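Local atomic coordinates of 2-oxoglutarate-dependent dioxygenase DAO (Oryza sativa subsp. indica, PDB entry 6KUN), a protein that probably catalyses the irreversible, iron- and 2-oxoglutarate-dependent oxidation of the plant hormone indole-3-acetic acid to 2-oxoindole-3-acetic acid, which inactivates it and maintains auxin homeostasis. Residues A109-H112 with V113-T116; E274-Y277 with D278-R281; L283-T287 with G288-G292. All coordinates share one frame; numbering follows the deposited sequence.

Contact 1 (A109-H112 with V113-T116); sequences APPH and VRET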
loop_
_atom_site.group_PDB
_atom_site.type_symbol
_atom_site.label_atom_id
_atom_site.label_comp_id
_atom_site.label_asym_id
_atom_site.label_seq_id
_atom_site.Cartn_x
_atom_site.Cartn_y
_atom_site.Cartn_z
ATOM N N ALA B 109 -9.416 -17.524 -13.770
ATOM C CA ALA B 109 -8.614 -17.114 -12.643
ATOM C C ALA B 109 -9.051 -17.930 -11.449
ATOM O O ALA B 109 -10.156 -18.489 -11.468
ATOM C CB ALA B 109 -8.828 -15.624 -12.355
ATOM N N PRO B 110 -8.318 -17.902 -10.340
ATOM C CA PRO B 110 -8.727 -18.672 -9.174
ATOM C C PRO B 110 -10.037 -18.104 -8.592
ATOM O O PRO B 110 -10.311 -16.903 -8.733
ATOM C CB PRO B 110 -7.556 -18.521 -8.192
ATOM C CG PRO B 110 -6.399 -18.113 -9.056
ATOM C CD PRO B 110 -7.009 -17.243 -10.129
ATOM N N PRO B 111 -10.862 -18.951 -7.991
ATOM C CA PRO B 111 -12.104 -18.448 -7.393
ATOM C C PRO B 111 -11.915 -17.220 -6.503
ATOM O O PRO B 111 -12.762 -16.313 -6.556
ATOM C CB PRO B 111 -12.628 -19.657 -6.595
ATOM C CG PRO B 111 -11.697 -20.821 -6.936
ATOM C CD PRO B 111 -10.791 -20.430 -8.004
ATOM N N HIS B 112 -10.858 -17.155 -5.688
ATOM C CA HIS B 112 -10.783 -16.039 -4.746
ATOM C C HIS B 112 -10.529 -14.723 -5.487
ATOM O O HIS B 112 -11.027 -13.669 -5.068
ATOM C CB HIS B 112 -9.728 -16.290 -3.662
ATOM C CG HIS B 112 -8.314 -16.201 -4.140
ATOM N ND1 HIS B 112 -7.638 -15.006 -4.244
ATOM C CD2 HIS B 112 -7.450 -17.159 -4.559
ATOM C CE1 HIS B 112 -6.422 -15.227 -4.711
ATOM N NE2 HIS B 112 -6.279 -16.527 -4.908
ATOM N N VAL B 113 -9.817 -14.775 -6.615
ATOM C CA VAL B 113 -9.629 -13.588 -7.441
ATOM C C VAL B 113 -10.957 -13.126 -8.014
ATOM O O VAL B 113 -11.317 -11.941 -7.892
ATOM C CB VAL B 113 -8.583 -13.853 -8.530
ATOM C CG1 VAL B 113 -8.432 -12.671 -9.481
ATOM C CG2 VAL B 113 -7.216 -14.177 -7.855
ATOM N N ARG B 114 -11.741 -14.065 -8.587
ATOM C CA ARG B 114 -13.041 -13.739 -9.161
ATOM C C ARG B 114 -13.970 -13.092 -8.143
ATOM O O ARG B 114 -14.645 -12.111 -8.446
ATOM C CB ARG B 114 -13.680 -15.022 -9.752
ATOM C CG ARG B 114 -12.785 -15.709 -10.845
ATOM C CD ARG B 114 -13.301 -17.114 -11.276
ATOM N NE ARG B 114 -14.730 -17.238 -11.031
ATOM C CZ ARG B 114 -15.320 -18.196 -10.327
ATOM N NH1 ARG B 114 -14.616 -19.196 -9.802
ATOM N NH2 ARG B 114 -16.638 -18.165 -10.173
ATOM N N GLU B 115 -14.030 -13.643 -6.938
ATOM C CA GLU B 115 -14.884 -13.103 -5.901
ATOM C C GLU B 115 -14.441 -11.701 -5.492
ATOM O O GLU B 115 -15.295 -10.851 -5.204
ATOM C CB GLU B 115 -14.867 -14.004 -4.652
ATOM C CG GLU B 115 -15.701 -13.434 -3.474
ATOM C CD GLU B 115 -15.615 -14.241 -2.165
ATOM O OE1 GLU B 115 -14.908 -15.276 -2.126
ATOM O OE2 GLU B 115 -16.264 -13.826 -1.172
ATOM N N THR B 116 -13.120 -11.466 -5.406
ATOM C CA THR B 116 -12.606 -10.172 -4.984
ATOM C C THR B 116 -12.927 -9.113 -6.024
ATOM O O THR B 116 -13.399 -8.029 -5.694
ATOM C CB THR B 116 -11.083 -10.215 -4.762
ATOM O OG1 THR B 116 -10.748 -11.099 -3.697
ATOM C CG2 THR B 116 -10.524 -8.805 -4.430
HETATM O O HOH W 1 -12.077 -20.306 -10.985
HETATM O O HOH W 2 -8.300 -12.524 -3.526
#
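Pro-110 and Val-113 meet in the first turn of helix 111-138, where Pro-110 takes the N-cap position and Pro-111 starts the helix. The tight part of this turn gathers round the buried side chain of Val-113, whose two methyls face different neighbours. CG1 touches Ala-109 CB at 4.1 Å, whereas CG2 lies 3.8 Å from Pro-110 CD and also sits over a face of the His-112 imidazole in a CH-pi contact. The imidazole reaches it because His-112 CG is wedged between its own backbone N and carbonyl carbon (chi1 72°), which brings the ring over the amide of Val-113. Ala-52 and Leu-56 of helix 43-57 pack on Val-113, and Leu-56 also meets Ala-109, so helix 43-57 packs against that flank of the turn.

The other flank is looser and partly watery. Arg-114, bent at chi3 (24°), runs its aliphatic part back past the N-cap, with CD 3.4 Å from Ala-109 O and NH1 near Pro-111 CA. A water donates to Ala-109 O and accepts from Arg-114 NH1 at 3.0 Å, while NE bonds to the carbonyl of Cys-104. With a leucine in place of Arg-114, Cys-104 O would probably lose this donor and the water its tie to the helix.

The backbone bonds from Arg-114 N to Pro-110 O and from Glu-115 N to Pro-111 O begin the helical pattern; Pro-111, at the very start, sacrifices no helical N-H. His-112 O is gripped from opposite faces of its plane by Thr-116, one turn on, through N and through OG1, the latter at 2.9 Å. A second water donates to that same OG1 and lies in the plane of the imidazole, 2.7 Å from His-112 ND1.

Contact 2 (E274-Y277 with D278-R281); sequences EFKY and DDYR. With IAC (1H-indol-3-ylacetic acid), chain H.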
loop_
_atom_site.group_PDB
_atom_site.type_symbol
_atom_site.label_atom_id
_atom_site.label_comp_id
_atom_site.label_asym_id
_atom_site.label_seq_id
_atom_site.Cartn_x
_atom_site.Cartn_y
_atom_site.Cartn_z
ATOM N N GLU B 274 -29.566 18.759 -26.616
ATOM C CA GLU B 274 -29.684 17.375 -26.166
ATOM C C GLU B 274 -29.003 16.461 -27.185
ATOM O O GLU B 274 -29.057 16.720 -28.395
ATOM C CB GLU B 274 -31.145 16.966 -25.995
ATOM C CG GLU B 274 -31.908 17.777 -24.954
ATOM C CD GLU B 274 -33.333 17.292 -24.748
ATOM O OE1 GLU B 274 -33.799 16.412 -25.503
ATOM O OE2 GLU B 274 -33.995 17.810 -23.832
ATOM N N PHE B 275 -28.330 15.411 -26.685
ATOM C CA PHE B 275 -27.662 14.454 -27.539
ATOM C C PHE B 275 -27.647 13.078 -26.884
ATOM O O PHE B 275 -27.803 12.918 -25.660
ATOM C CB PHE B 275 -26.252 14.929 -27.939
ATOM C CG PHE B 275 -25.288 15.100 -26.774
ATOM C CD1 PHE B 275 -25.222 16.309 -26.085
ATOM C CD2 PHE B 275 -24.445 14.079 -26.405
ATOM C CE1 PHE B 275 -24.343 16.462 -25.028
ATOM C CE2 PHE B 275 -23.555 14.217 -25.364
ATOM C CZ PHE B 275 -23.517 15.400 -24.674
ATOM N N LYS B 276 -27.470 12.060 -27.748
ATOM C CA LYS B 276 -27.275 10.691 -27.309
ATOM C C LYS B 276 -25.795 10.459 -27.028
ATOM O O LYS B 276 -24.937 10.736 -27.882
ATOM C CB LYS B 276 -27.741 9.711 -28.394
ATOM C CG LYS B 276 -29.256 9.757 -28.661
ATOM C CD LYS B 276 -30.067 9.206 -27.480
ATOM C CE LYS B 276 -31.480 8.799 -27.904
ATOM N NZ LYS B 276 -31.489 7.905 -29.112
ATOM N N TYR B 277 -25.505 9.901 -25.851
ATOM C CA TYR B 277 -24.125 9.664 -25.456
ATOM C C TYR B 277 -23.375 8.822 -26.487
ATOM O O TYR B 277 -22.238 9.153 -26.882
ATOM C CB TYR B 277 -24.109 8.980 -24.092
ATOM C CG TYR B 277 -22.729 8.570 -23.672
ATOM C CD1 TYR B 277 -21.749 9.529 -23.494
ATOM C CD2 TYR B 277 -22.397 7.232 -23.445
ATOM C CE1 TYR B 277 -20.480 9.181 -23.120
ATOM C CE2 TYR B 277 -21.136 6.882 -23.049
ATOM C CZ TYR B 277 -20.168 7.848 -22.893
ATOM O OH TYR B 277 -18.885 7.508 -22.499
ATOM N N ASP B 278 -24.025 7.761 -26.954
ATOM C CA ASP B 278 -23.471 6.926 -28.010
ATOM C C ASP B 278 -23.023 7.777 -29.194
ATOM O O ASP B 278 -21.899 7.636 -29.677
ATOM C CB ASP B 278 -24.496 5.886 -28.466
ATOM C CG ASP B 278 -23.884 4.807 -29.336
ATOM O OD1 ASP B 278 -23.060 4.021 -28.821
ATOM O OD2 ASP B 278 -24.225 4.742 -30.536
ATOM N N ASP B 279 -23.901 8.662 -29.659
ATOM C CA ASP B 279 -23.565 9.541 -30.770
ATOM C C ASP B 279 -22.381 10.444 -30.433
ATOM O O ASP B 279 -21.569 10.775 -31.299
ATOM C CB ASP B 279 -24.776 10.389 -31.164
ATOM C CG ASP B 279 -25.890 9.564 -31.822
ATOM O OD1 ASP B 279 -25.635 8.404 -32.209
ATOM O OD2 ASP B 279 -27.031 10.082 -31.903
ATOM N N TYR B 280 -22.289 10.907 -29.189
ATOM C CA TYR B 280 -21.157 11.754 -28.837
ATOM C C TYR B 280 -19.855 10.964 -28.879
ATOM O O TYR B 280 -18.835 11.478 -29.350
ATOM C CB TYR B 280 -21.371 12.402 -27.455
ATOM C CG TYR B 280 -20.218 13.282 -27.090
ATOM C CD1 TYR B 280 -19.888 14.398 -27.859
ATOM C CD2 TYR B 280 -19.407 12.957 -26.020
ATOM C CE1 TYR B 280 -18.787 15.170 -27.542
ATOM C CE2 TYR B 280 -18.322 13.718 -25.704
ATOM C CZ TYR B 280 -18.019 14.813 -26.458
ATOM O OH TYR B 280 -16.922 15.540 -26.107
ATOM N N ARG B 281 -19.879 9.695 -28.425
ATOM C CA ARG B 281 -18.695 8.839 -28.559
ATOM C C ARG B 281 -18.260 8.675 -30.010
ATOM O O ARG B 281 -17.071 8.763 -30.320
ATOM C CB ARG B 281 -18.974 7.474 -27.946
ATOM C CG ARG B 281 -19.004 7.465 -26.452
ATOM C CD ARG B 281 -19.146 6.042 -25.907
ATOM N NE ARG B 281 -18.040 5.165 -26.281
ATOM C CZ ARG B 281 -18.087 3.835 -26.196
ATOM N NH1 ARG B 281 -19.181 3.256 -25.747
ATOM N NH2 ARG B 281 -17.047 3.107 -26.549
HETATM C C IAC H . -13.796 8.007 -26.262
HETATM C C1 IAC H . -13.539 6.681 -26.349
HETATM C C2 IAC H . -12.396 6.211 -27.043
HETATM C C3 IAC H . -11.536 7.110 -27.627
HETATM C C4 IAC H . -11.795 8.465 -27.525
HETATM C C5 IAC H . -12.922 8.893 -26.869
HETATM C C7 IAC H . -14.521 6.034 -25.702
HETATM C C8 IAC H . -15.416 6.959 -25.197
HETATM C C17 IAC H . -14.812 4.556 -25.454
HETATM C C18 IAC H . -14.023 3.985 -24.290
HETATM N N IAC H . -14.959 8.189 -25.551
HETATM O O2 IAC H . -13.615 2.794 -24.374
HETATM O O3 IAC H . -13.805 4.676 -23.258
HETATM O O HOH W 3 -27.319 12.680 -30.627
#
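At the N-terminus of helix 277-287, which carries part of the indole-3-acetic acid pocket, the N-cap residue Lys-276 accepts a bond from Tyr-280 N at its carbonyl O, and Tyr-277 O takes one from Arg-281 N. A turn apart, Tyr-277 and Arg-281 also meet through their side chains. Arg-281 CG stands over one face of the phenol, 4.1 Å from the ring centroid, in a CH-pi contact, and CD lies 3.6 Å from Tyr-277 CE2. A bend at chi3 (61°) then carries the guanidinium beyond the ring to the ligand, its plane 36° from that of the phenol; its very close approach to the methylene carbon of the ligand's acetate arm is doubtful in detail. Further back, Phe-275 lays CE2 3.5 Å from Tyr-280 CB, the two rings inclined at 54°. Lys-276 and Asp-279 run side by side, CB to OD2 3.6 Å, and a water joins Lys-276 N to that same OD2.

Both phenol hydroxyls are held from outside, Tyr-277 OH by Ser-176 and Tyr-280 OH by Asp-217. Strand 275-276 pairs antiparallel with strand 256-257, while Ala-221 and Val-218 of helix 217-222 pack on Phe-275 and Tyr-277, respectively.

Contact 3 (L283-T287 with G288-G292); sequences LRLST and GERAG. With IAC (1H-indol-3-ylacetic acid), chain H.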
loop_
_atom_site.group_PDB
_atom_site.type_symbol
_atom_site.label_atom_id
_atom_site.label_comp_id
_atom_site.label_asym_id
_atom_site.label_seq_id
_atom_site.Cartn_x
_atom_site.Cartn_y
_atom_site.Cartn_z
ATOM N N LEU B 283 -18.785 10.783 -32.386
ATOM C CA LEU B 283 -18.239 12.067 -32.809
ATOM C C LEU B 283 -16.804 12.255 -32.329
ATOM O O LEU B 283 -15.977 12.791 -33.066
ATOM C CB LEU B 283 -19.129 13.200 -32.299
ATOM C CG LEU B 283 -18.845 14.619 -32.808
ATOM C CD1 LEU B 283 -19.202 14.774 -34.261
ATOM C CD2 LEU B 283 -19.593 15.649 -31.938
ATOM N N ARG B 284 -16.484 11.846 -31.096
ATOM C CA ARG B 284 -15.093 11.886 -30.650
ATOM C C ARG B 284 -14.236 10.973 -31.527
ATOM O O ARG B 284 -13.154 11.362 -31.991
ATOM C CB ARG B 284 -14.979 11.476 -29.163
ATOM C CG ARG B 284 -15.449 12.582 -28.169
ATOM C CD ARG B 284 -15.500 12.120 -26.670
ATOM N NE ARG B 284 -14.263 11.464 -26.246
ATOM C CZ ARG B 284 -13.400 11.917 -25.319
ATOM N NH1 ARG B 284 -13.617 13.029 -24.688
ATOM N NH2 ARG B 284 -12.326 11.194 -25.036
ATOM N N LEU B 285 -14.729 9.756 -31.783
ATOM C CA LEU B 285 -13.965 8.780 -32.570
ATOM C C LEU B 285 -13.727 9.267 -33.997
ATOM O O LEU B 285 -12.621 9.118 -34.524
ATOM C CB LEU B 285 -14.703 7.439 -32.550
ATOM C CG LEU B 285 -14.116 6.303 -33.392
ATOM C CD1 LEU B 285 -12.710 5.968 -32.906
ATOM C CD2 LEU B 285 -15.001 5.062 -33.340
ATOM N N SER B 286 -14.710 9.928 -34.610
ATOM C CA SER B 286 -14.519 10.326 -36.007
ATOM C C SER B 286 -13.763 11.651 -36.157
ATOM O O SER B 286 -13.040 11.816 -37.138
ATOM C CB SER B 286 -15.866 10.408 -36.737
ATOM O OG SER B 286 -16.624 11.533 -36.357
ATOM N N THR B 287 -13.898 12.600 -35.206
ATOM C CA THR B 287 -13.136 13.845 -35.281
ATOM C C THR B 287 -11.742 13.732 -34.667
ATOM O O THR B 287 -10.905 14.607 -34.892
ATOM C CB THR B 287 -13.828 15.009 -34.554
ATOM O OG1 THR B 287 -14.011 14.660 -33.174
ATOM C CG2 THR B 287 -15.170 15.363 -35.198
ATOM N N GLY B 288 -11.483 12.694 -33.867
ATOM C CA GLY B 288 -10.296 12.631 -33.044
ATOM C C GLY B 288 -10.237 13.655 -31.932
ATOM O O GLY B 288 -9.165 13.882 -31.357
ATOM N N GLU B 289 -11.335 14.316 -31.625
ATOM C CA GLU B 289 -11.359 15.357 -30.595
ATOM C C GLU B 289 -11.706 14.649 -29.294
ATOM O O GLU B 289 -12.878 14.336 -29.041
ATOM C CB GLU B 289 -12.349 16.459 -30.950
ATOM C CG GLU B 289 -11.927 17.230 -32.216
ATOM C CD GLU B 289 -12.912 18.291 -32.683
ATOM O OE1 GLU B 289 -14.098 18.258 -32.311
ATOM O OE2 GLU B 289 -12.476 19.182 -33.444
ATOM N N ARG B 290 -10.696 14.375 -28.473
ATOM C CA ARG B 290 -10.896 13.578 -27.264
ATOM C C ARG B 290 -10.693 14.355 -25.964
ATOM O O ARG B 290 -10.754 13.780 -24.878
ATOM C CB ARG B 290 -9.985 12.348 -27.282
ATOM C CG ARG B 290 -9.995 11.586 -28.597
ATOM C CD ARG B 290 -9.577 10.138 -28.401
ATOM N NE ARG B 290 -9.609 9.385 -29.651
ATOM C CZ ARG B 290 -10.671 8.720 -30.095
ATOM N NH1 ARG B 290 -10.609 8.062 -31.245
ATOM N NH2 ARG B 290 -11.794 8.713 -29.391
ATOM N N ALA B 291 -10.454 15.657 -26.076
ATOM C CA ALA B 291 -10.260 16.491 -24.905
ATOM C C ALA B 291 -11.411 17.469 -24.722
ATOM O O ALA B 291 -11.222 18.549 -24.161
ATOM C CB ALA B 291 -8.943 17.246 -24.992
ATOM N N GLY B 292 -12.602 17.111 -25.168
ATOM C CA GLY B 292 -13.774 17.956 -25.006
ATOM C C GLY B 292 -14.035 18.935 -26.131
ATOM O O GLY B 292 -15.104 19.565 -26.147
HETATM C C IAC H . -13.796 8.007 -26.262
HETATM C C1 IAC H . -13.539 6.681 -26.349
HETATM C C2 IAC H . -12.396 6.211 -27.043
HETATM C C3 IAC H . -11.536 7.110 -27.627
HETATM C C4 IAC H . -11.795 8.465 -27.525
HETATM C C5 IAC H . -12.922 8.893 -26.869
HETATM C C7 IAC H . -14.521 6.034 -25.702
HETATM C C8 IAC H . -15.416 6.959 -25.197
HETATM C C17 IAC H . -14.812 4.556 -25.454
HETATM C C18 IAC H . -14.023 3.985 -24.290
HETATM N N IAC H . -14.959 8.189 -25.551
HETATM O O2 IAC H . -13.615 2.794 -24.374
HETATM O O3 IAC H . -13.805 4.676 -23.258
#
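Gly-288 leaves helix 277-287 with positive phi (67°), its N giving a weak 2.8 Å bond to Arg-284 O. Thr-287 fastens the exit: OG1 donates to Leu-283 O at 2.7 Å and accepts from Glu-289 N at 3.1 Å, the latter bond closing an ST turn. Chi1 of 59° sets that hydroxyl between the backbone N and carbonyl carbon, within range of both partners. The aliphatic part of Glu-289 passes beside it, and its carboxylate forms a salt bridge with Arg-297.

Past the turn, the chain folds back across Arg-284. The guanidinium lies flat beneath Arg-290, whose CA is 3.5 Å above its plane, and Arg-284 CG is 3.2 Å from Glu-289 O. Asp-217 pairs with NH1 and Thr-174 O accepts from NH2, fixing the group's rotation and turning its edge to the indole. Arg-290 is extended as far as NE; Arg-284 O lies over one face of its guanidinium, while Leu-285 CD1 meets the edge, 3.4 Å from NH1. The modelled 1.9 Å link between Arg-290 NH2 and ligand C4 is doubtful. This glycine-terminated helix end thus places two arginines on the benzene side of the indole-3-acetic acid pocket.

Overall arrangement
Contacts 2 and 3 lie at the two ends of helix 277-287, their centres about 12 Å apart, and pack together through Tyr-280 OH and Gly-292 CA, 4.1 Å apart. Between them they supply Arg-281, Arg-284 and Arg-290 to the indole-3-acetic acid pocket, which Arg-154 and Ser-176 complete. The iron site predicted at His-173, Asp-175 and His-232 is near: the side chain of Arg-290 is about 4 Å from that of His-173, and that of Tyr-277 about 7 Å from that of Asp-175. Contact 1 stands apart, its centre about 36 Å from that of contact 2 and 37 Å from that of contact 3, starting a long helix remote from the jelly-roll active site.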